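Sulfite reductase [ferredoxin] (PDB 1ZJ8) catalyses the ferredoxin-dependent six-electron reduction of sulfite to sulfide, using a siroheme and a [4Fe-4S] cluster. Local coordinates at residues S182-L193 with A222-A230; P195-Y206 with L274-A282. One frame throughout, in Å; residues are numbered along the deposited sequence.

Contact 1 of 2, residues S182-L193 with A222-A230; sequences SPLAGESLDEVL and AISGLQDVA
S182 and D228 make the one side-chain hydrogen bond between the two segments: the serine hydroxyl OG donates to D228 OD2 at 3.0 Å, on the syn lone pair of the carboxylate. With OG swung anti to its own backbone nitrogen (chi1 163°), the same hydroxyl also accepts from the amide of L184, 2.9 Å from L184 N to S182 OG, which closes an ST turn. OD2 of the aspartate is engaged a second time by H342 NE2, so D228 joins the loop of S182 to a third part of the chain.

A water bridges the backbones beside this pair, accepting from S182 N and donating to I223 O. At the far end of 182-193 the amide of V192 donates to G225 O, with 3.0 Å between nitrogen and oxygen and an N-H...O angle of 158°; E191 adds a CA-H...O contact to this carbonyl. These links tie together the loops that leave two neighbouring parallel strands, 176-181 and 219-224. Both strands belong to one mixed sheet, and helix 196-206 makes the crossover between them.

G225 turns its alpha carbon to the loop, 3.7 Å from L193 O. Next to it, L226 spreads its two methyls over different parts of the loop: CD2 comes within 3.4 Å of D190 O, while CD1 lies 3.7 Å from S188 OG, the hydroxyl that takes the D190 amide in a second ST turn. P183 approaches D228 from the opposite direction, its ring carbon CD resting 3.6 Å from D228 OD2.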
# COMPACT_ATOMS: atom_id res chain seq x y z
N SER A 182 -7.22 -4.68 9.63
CA SER A 182 -7.80 -5.93 9.16
C SER A 182 -9.12 -5.65 8.45
O SER A 182 -10.03 -5.04 9.03
CB SER A 182 -8.10 -6.89 10.31
OG SER A 182 -8.99 -7.91 9.89
N PRO A 183 -9.22 -6.11 7.20
CA PRO A 183 -10.48 -6.10 6.47
C PRO A 183 -11.61 -6.82 7.17
O PRO A 183 -12.74 -6.70 6.71
CB PRO A 183 -10.14 -6.88 5.19
CG PRO A 183 -8.73 -6.71 5.00
CD PRO A 183 -8.13 -6.64 6.37
N LEU A 184 -11.31 -7.60 8.20
CA LEU A 184 -12.35 -8.28 9.00
C LEU A 184 -12.28 -7.89 10.46
O LEU A 184 -12.64 -8.68 11.34
CB LEU A 184 -12.24 -9.80 8.85
CG LEU A 184 -13.10 -10.28 7.69
CD1 LEU A 184 -12.30 -10.28 6.38
CD2 LEU A 184 -13.66 -11.64 8.00
N ALA A 185 -11.84 -6.67 10.72
CA ALA A 185 -11.76 -6.18 12.08
C ALA A 185 -13.16 -6.22 12.73
O ALA A 185 -14.12 -5.66 12.19
CB ALA A 185 -11.20 -4.79 12.08
N GLY A 186 -13.27 -6.93 13.85
CA GLY A 186 -14.54 -7.06 14.57
C GLY A 186 -15.46 -8.19 14.14
O GLY A 186 -16.52 -8.39 14.76
N GLU A 187 -15.10 -8.92 13.09
CA GLU A 187 -15.91 -10.05 12.65
C GLU A 187 -15.16 -11.37 12.41
O GLU A 187 -15.81 -12.43 12.30
CB GLU A 187 -16.73 -9.68 11.42
CG GLU A 187 -17.64 -8.44 11.61
CD GLU A 187 -18.76 -8.64 12.65
OE1 GLU A 187 -18.98 -9.80 13.07
OE2 GLU A 187 -19.43 -7.63 13.00
N SER A 188 -13.82 -11.33 12.33
CA SER A 188 -13.05 -12.55 12.11
C SER A 188 -13.18 -13.51 13.28
O SER A 188 -13.13 -13.10 14.44
CB SER A 188 -11.56 -12.25 11.86
OG SER A 188 -10.81 -13.45 11.62
N LEU A 189 -13.34 -14.78 12.95
CA LEU A 189 -13.34 -15.83 13.96
C LEU A 189 -11.95 -16.01 14.59
O LEU A 189 -11.82 -16.59 15.67
CB LEU A 189 -13.80 -17.17 13.37
CG LEU A 189 -15.28 -17.29 12.97
CD1 LEU A 189 -15.58 -18.64 12.38
CD2 LEU A 189 -16.22 -17.01 14.15
N ASP A 190 -10.90 -15.50 13.94
CA ASP A 190 -9.54 -15.74 14.40
C ASP A 190 -8.79 -14.50 14.88
O ASP A 190 -7.62 -14.58 15.21
CB ASP A 190 -8.78 -16.42 13.28
CG ASP A 190 -9.56 -17.58 12.68
OD1 ASP A 190 -10.47 -18.08 13.38
OD2 ASP A 190 -9.30 -17.99 11.53
N GLU A 191 -9.45 -13.36 14.95
CA GLU A 191 -8.78 -12.15 15.40
C GLU A 191 -8.54 -12.25 16.91
O GLU A 191 -9.42 -12.63 17.67
CB GLU A 191 -9.57 -10.88 15.02
CG GLU A 191 -11.09 -10.93 15.32
CD GLU A 191 -11.78 -9.57 15.28
OE1 GLU A 191 -11.73 -8.91 14.21
OE2 GLU A 191 -12.39 -9.17 16.32
N VAL A 192 -7.32 -11.91 17.34
CA VAL A 192 -7.02 -11.82 18.77
C VAL A 192 -7.92 -10.79 19.45
O VAL A 192 -8.40 -11.03 20.55
CB VAL A 192 -5.53 -11.46 19.05
CG1 VAL A 192 -5.29 -11.27 20.57
CG2 VAL A 192 -4.56 -12.53 18.46
N LEU A 193 -8.10 -9.64 18.78
CA LEU A 193 -9.08 -8.62 19.17
C LEU A 193 -9.46 -7.67 17.97
O LEU A 193 -8.99 -7.86 16.84
CB LEU A 193 -8.57 -7.82 20.38
CG LEU A 193 -7.53 -6.72 20.18
CD1 LEU A 193 -7.24 -6.05 21.49
CD2 LEU A 193 -6.27 -7.25 19.56
N ALA A 222 0.35 0.32 10.46
CA ALA A 222 -0.55 -0.81 10.37
C ALA A 222 -1.02 -1.30 11.76
O ALA A 222 -0.20 -1.53 12.65
CB ALA A 222 0.14 -1.91 9.64
N ILE A 223 -2.34 -1.47 11.93
CA ILE A 223 -2.91 -1.95 13.20
C ILE A 223 -3.99 -3.04 12.99
O ILE A 223 -5.02 -2.76 12.39
CB ILE A 223 -3.53 -0.79 13.99
CG1 ILE A 223 -2.45 0.22 14.40
CG2 ILE A 223 -4.25 -1.30 15.24
CD1 ILE A 223 -2.99 1.47 15.01
N SER A 224 -3.76 -4.26 13.52
CA SER A 224 -4.71 -5.37 13.32
C SER A 224 -4.54 -6.51 14.34
O SER A 224 -3.44 -6.80 14.78
CB SER A 224 -4.57 -5.94 11.89
OG SER A 224 -5.34 -7.12 11.68
N GLY A 225 -5.65 -7.16 14.70
CA GLY A 225 -5.62 -8.38 15.49
C GLY A 225 -5.45 -9.65 14.67
O GLY A 225 -5.68 -10.76 15.17
N LEU A 226 -5.10 -9.49 13.39
CA LEU A 226 -4.57 -10.57 12.51
C LEU A 226 -3.30 -10.06 11.85
O LEU A 226 -3.08 -8.86 11.77
CB LEU A 226 -5.57 -10.93 11.40
CG LEU A 226 -6.85 -11.69 11.73
CD1 LEU A 226 -7.71 -11.85 10.47
CD2 LEU A 226 -6.52 -13.04 12.33
N GLN A 227 -2.47 -10.95 11.34
CA GLN A 227 -1.33 -10.54 10.49
C GLN A 227 -1.77 -10.50 9.02
O GLN A 227 -1.31 -11.31 8.23
CB GLN A 227 -0.15 -11.52 10.64
CG GLN A 227 0.48 -11.64 12.04
CD GLN A 227 1.30 -12.94 12.18
OE1 GLN A 227 2.29 -13.14 11.47
NE2 GLN A 227 0.88 -13.83 13.08
N ASP A 228 -2.69 -9.58 8.69
CA ASP A 228 -3.20 -9.41 7.31
C ASP A 228 -2.91 -8.01 6.75
O ASP A 228 -3.58 -7.57 5.82
CB ASP A 228 -4.70 -9.71 7.24
CG ASP A 228 -5.52 -8.85 8.19
OD1 ASP A 228 -5.00 -7.84 8.70
OD2 ASP A 228 -6.68 -9.23 8.45
N VAL A 229 -1.91 -7.34 7.31
CA VAL A 229 -1.60 -5.94 6.99
C VAL A 229 -0.10 -5.69 6.72
O VAL A 229 0.42 -4.60 6.94
CB VAL A 229 -2.09 -4.99 8.14
CG1 VAL A 229 -3.61 -5.03 8.29
CG2 VAL A 229 -1.42 -5.33 9.47
N ALA A 230 0.60 -6.70 6.22
CA ALA A 230 1.98 -6.53 5.76
C ALA A 230 2.73 -5.65 6.74
O ALA A 230 3.31 -4.63 6.37
CB ALA A 230 2.01 -5.93 4.35
O HOH W 1 -7.43 -3.54 12.14

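Contact 2 of 2, residues P195-Y206 with L274-A282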
# COMPACT_ATOMS: atom_id res chain seq x y z
N PRO A 195 -9.00 -3.92 17.04
CA PRO A 195 -8.38 -2.72 17.51
C PRO A 195 -8.87 -1.49 16.73
O PRO A 195 -8.23 -0.43 16.80
CB PRO A 195 -6.91 -3.00 17.23
CG PRO A 195 -6.94 -3.73 15.92
CD PRO A 195 -8.29 -4.44 15.86
N THR A 196 -9.97 -1.63 15.99
CA THR A 196 -10.50 -0.52 15.20
C THR A 196 -10.56 0.75 16.02
O THR A 196 -10.15 1.81 15.56
CB THR A 196 -11.89 -0.79 14.70
OG1 THR A 196 -11.89 -1.99 13.93
CG2 THR A 196 -12.36 0.38 13.83
N TRP A 197 -11.06 0.64 17.25
CA TRP A 197 -11.07 1.78 18.15
C TRP A 197 -9.77 2.59 18.16
O TRP A 197 -9.81 3.82 18.23
CB TRP A 197 -11.34 1.34 19.58
CG TRP A 197 -11.46 2.49 20.50
CD1 TRP A 197 -12.59 3.21 20.77
CD2 TRP A 197 -10.41 3.08 21.28
NE1 TRP A 197 -12.32 4.20 21.68
CE2 TRP A 197 -10.98 4.14 22.01
CE3 TRP A 197 -9.05 2.79 21.44
CZ2 TRP A 197 -10.23 4.94 22.88
CZ3 TRP A 197 -8.31 3.57 22.31
CH2 TRP A 197 -8.90 4.63 23.01
N ALA A 198 -8.62 1.91 18.13
CA ALA A 198 -7.34 2.63 18.19
C ALA A 198 -7.13 3.46 16.92
O ALA A 198 -6.63 4.57 16.99
CB ALA A 198 -6.18 1.66 18.40
N ILE A 199 -7.50 2.89 15.78
CA ILE A 199 -7.27 3.51 14.47
C ILE A 199 -8.12 4.73 14.40
O ILE A 199 -7.69 5.77 13.92
CB ILE A 199 -7.68 2.59 13.29
CG1 ILE A 199 -6.74 1.37 13.27
CG2 ILE A 199 -7.70 3.37 11.95
CD1 ILE A 199 -6.87 0.48 12.05
N GLU A 200 -9.34 4.59 14.88
CA GLU A 200 -10.28 5.66 14.83
C GLU A 200 -9.84 6.81 15.69
O GLU A 200 -9.91 7.94 15.24
CB GLU A 200 -11.66 5.15 15.21
CG GLU A 200 -12.22 4.25 14.12
CD GLU A 200 -13.68 3.90 14.35
OE1 GLU A 200 -14.14 3.91 15.52
OE2 GLU A 200 -14.38 3.61 13.36
N GLU A 201 -9.34 6.53 16.90
CA GLU A 201 -8.78 7.57 17.78
C GLU A 201 -7.56 8.28 17.18
O GLU A 201 -7.45 9.51 17.25
CB GLU A 201 -8.41 6.99 19.14
CG GLU A 201 -9.55 6.91 20.13
CD GLU A 201 -10.21 8.24 20.31
OE1 GLU A 201 -9.48 9.25 20.38
OE2 GLU A 201 -11.47 8.29 20.35
N ILE A 202 -6.65 7.52 16.59
CA ILE A 202 -5.46 8.11 15.99
C ILE A 202 -5.85 9.13 14.92
O ILE A 202 -5.26 10.21 14.84
CB ILE A 202 -4.51 7.03 15.41
CG1 ILE A 202 -3.71 6.37 16.54
CG2 ILE A 202 -3.59 7.62 14.29
CD1 ILE A 202 -3.08 5.07 16.15
N VAL A 203 -6.84 8.79 14.12
CA VAL A 203 -7.29 9.69 13.09
C VAL A 203 -7.87 10.96 13.73
O VAL A 203 -7.54 12.07 13.30
CB VAL A 203 -8.29 9.00 12.13
CG1 VAL A 203 -9.06 10.02 11.30
CG2 VAL A 203 -7.55 8.00 11.23
N ARG A 204 -8.69 10.79 14.77
CA ARG A 204 -9.38 11.91 15.40
C ARG A 204 -8.45 12.84 16.18
O ARG A 204 -8.57 14.06 16.10
CB ARG A 204 -10.45 11.39 16.33
CG ARG A 204 -11.39 12.46 16.82
CD ARG A 204 -12.43 11.89 17.76
NE ARG A 204 -11.81 11.41 19.00
CZ ARG A 204 -11.43 12.19 20.02
NH1 ARG A 204 -11.56 13.51 20.00
NH2 ARG A 204 -10.89 11.61 21.10
N ARG A 205 -7.52 12.26 16.92
CA ARG A 205 -6.60 13.06 17.71
C ARG A 205 -5.53 13.74 16.85
O ARG A 205 -5.35 14.94 16.96
CB ARG A 205 -5.93 12.24 18.84
CG ARG A 205 -6.92 11.38 19.66
CD ARG A 205 -6.87 11.65 21.17
NE ARG A 205 -5.78 10.92 21.82
CZ ARG A 205 -5.86 9.70 22.34
NH1 ARG A 205 -6.99 8.99 22.29
NH2 ARG A 205 -4.79 9.17 22.91
N TYR A 206 -4.87 12.99 15.97
CA TYR A 206 -3.59 13.44 15.38
C TYR A 206 -3.65 13.87 13.90
O TYR A 206 -2.97 14.82 13.50
CB TYR A 206 -2.52 12.34 15.59
CG TYR A 206 -2.50 11.85 17.03
CD1 TYR A 206 -2.10 12.70 18.07
CD2 TYR A 206 -2.93 10.56 17.37
CE1 TYR A 206 -2.12 12.28 19.40
CE2 TYR A 206 -2.94 10.11 18.70
CZ TYR A 206 -2.53 10.98 19.71
OH TYR A 206 -2.53 10.57 21.02
N LEU A 274 -5.09 -2.26 24.33
CA LEU A 274 -5.76 -1.45 23.29
C LEU A 274 -5.92 0.05 23.64
O LEU A 274 -5.78 0.91 22.77
CB LEU A 274 -7.11 -2.09 22.93
CG LEU A 274 -7.86 -1.43 21.77
CD1 LEU A 274 -7.02 -1.34 20.49
CD2 LEU A 274 -9.14 -2.20 21.50
N GLY A 275 -6.22 0.35 24.91
CA GLY A 275 -6.41 1.73 25.36
C GLY A 275 -5.20 2.65 25.22
O GLY A 275 -5.34 3.85 25.04
N GLU A 276 -4.00 2.09 25.30
CA GLU A 276 -2.75 2.85 25.28
C GLU A 276 -2.15 2.97 23.86
O GLU A 276 -1.11 3.62 23.69
CB GLU A 276 -1.73 2.19 26.24
CG GLU A 276 -1.85 2.54 27.76
CD GLU A 276 -1.13 1.54 28.73
OE1 GLU A 276 -0.16 0.83 28.34
OE2 GLU A 276 -1.56 1.47 29.91
N VAL A 277 -2.81 2.38 22.86
CA VAL A 277 -2.26 2.30 21.50
C VAL A 277 -2.09 3.68 20.85
O VAL A 277 -1.00 3.99 20.36
CB VAL A 277 -3.04 1.29 20.57
CG1 VAL A 277 -2.54 1.33 19.12
CG2 VAL A 277 -2.92 -0.13 21.11
N PRO A 278 -3.16 4.49 20.82
CA PRO A 278 -3.03 5.86 20.28
C PRO A 278 -1.88 6.68 20.91
O PRO A 278 -1.17 7.43 20.21
CB PRO A 278 -4.40 6.49 20.62
CG PRO A 278 -5.35 5.35 20.67
CD PRO A 278 -4.55 4.19 21.21
N GLU A 279 -1.72 6.50 22.22
CA GLU A 279 -0.70 7.18 23.03
C GLU A 279 0.73 6.78 22.57
O GLU A 279 1.62 7.60 22.31
CB GLU A 279 -0.90 6.73 24.48
CG GLU A 279 -0.80 7.76 25.54
CD GLU A 279 -0.91 7.13 26.94
OE1 GLU A 279 -0.25 6.08 27.20
OE2 GLU A 279 -1.65 7.68 27.80
N VAL A 280 0.92 5.47 22.50
CA VAL A 280 2.20 4.90 22.15
C VAL A 280 2.52 5.24 20.70
O VAL A 280 3.68 5.52 20.36
CB VAL A 280 2.18 3.39 22.36
CG1 VAL A 280 3.44 2.74 21.80
CG2 VAL A 280 1.98 3.06 23.84
N TRP A 281 1.49 5.20 19.85
CA TRP A 281 1.64 5.55 18.44
C TRP A 281 2.19 6.97 18.35
O TRP A 281 3.13 7.23 17.58
CB TRP A 281 0.31 5.44 17.71
CG TRP A 281 0.39 5.78 16.26
CD1 TRP A 281 0.59 4.92 15.22
CD2 TRP A 281 0.26 7.09 15.67
NE1 TRP A 281 0.60 5.60 14.02
CE2 TRP A 281 0.40 6.93 14.27
CE3 TRP A 281 0.06 8.37 16.19
CZ2 TRP A 281 0.32 8.01 13.39
CZ3 TRP A 281 -0.02 9.44 15.31
CH2 TRP A 281 0.11 9.25 13.92
N ALA A 282 1.62 7.87 19.14
CA ALA A 282 2.04 9.27 19.13
C ALA A 282 3.53 9.40 19.52
O ALA A 282 4.28 10.14 18.89
CB ALA A 282 1.16 10.10 20.05
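P278 presents its ring to helix 196-206 as a knob in a hole made by A198, E201, I202 and R205. The W197 side chain runs at about a right angle to that of P278, CZ3 coming 3.8 Å from P278 CG, and the guanidinium of R205 passes P278 CB obliquely. I202 meets W281 over one face of the indole: its CD1 sits 3.8 Å from the centroid of the five-membered ring, while CG2 lies over the same ring system nearer its rim. Y206 and W281 slide past each other in opposite directions; the Y206 ring and the six-membered ring of W281 lie within 29° of parallel but barely overlap, centroids 5.5 Å apart. A282 CB makes an off-centre CH-pi contact with Y206. Toward the start of the helices, A198 CB packs on V277 CG1 at 3.7 Å.

The two helices, crossing at -52° with their axes 9.3 Å apart, lie on one side of the mixed sheet, against I223, F238 and L250. The salt bridges of E201 with R204 and R205 lie within helix 196-206, and W281 NE1 hydrogen-bonds to T221 OG1, outside the pair. With these polar groups engaged elsewhere, the interface rests on shape and apolar contact.

Overall arrangement
Helix 196-206 comes shortly after the loop of contact 1 and is followed by strand 219-224, whose last residues open the other segment of that contact, so the segments of the two contacts alternate along the chain. Their centres are 16 Å apart, and I223 is the main junction: it packs on P195, I199 and I202, while A185 meets T196. Contact 1 joins loops at the end of the parallel strands, is mostly buried, and relies on hydrogen bonds, a water and backbone carbonyls. Contact 2 joins two helices beside the same sheet; it is partly buried, with W197, G275 and E279 exposed, and its chemistry is aliphatic and aromatic. The side chains of V229 and W281 lie about 9 and 14 Å from the siroheme.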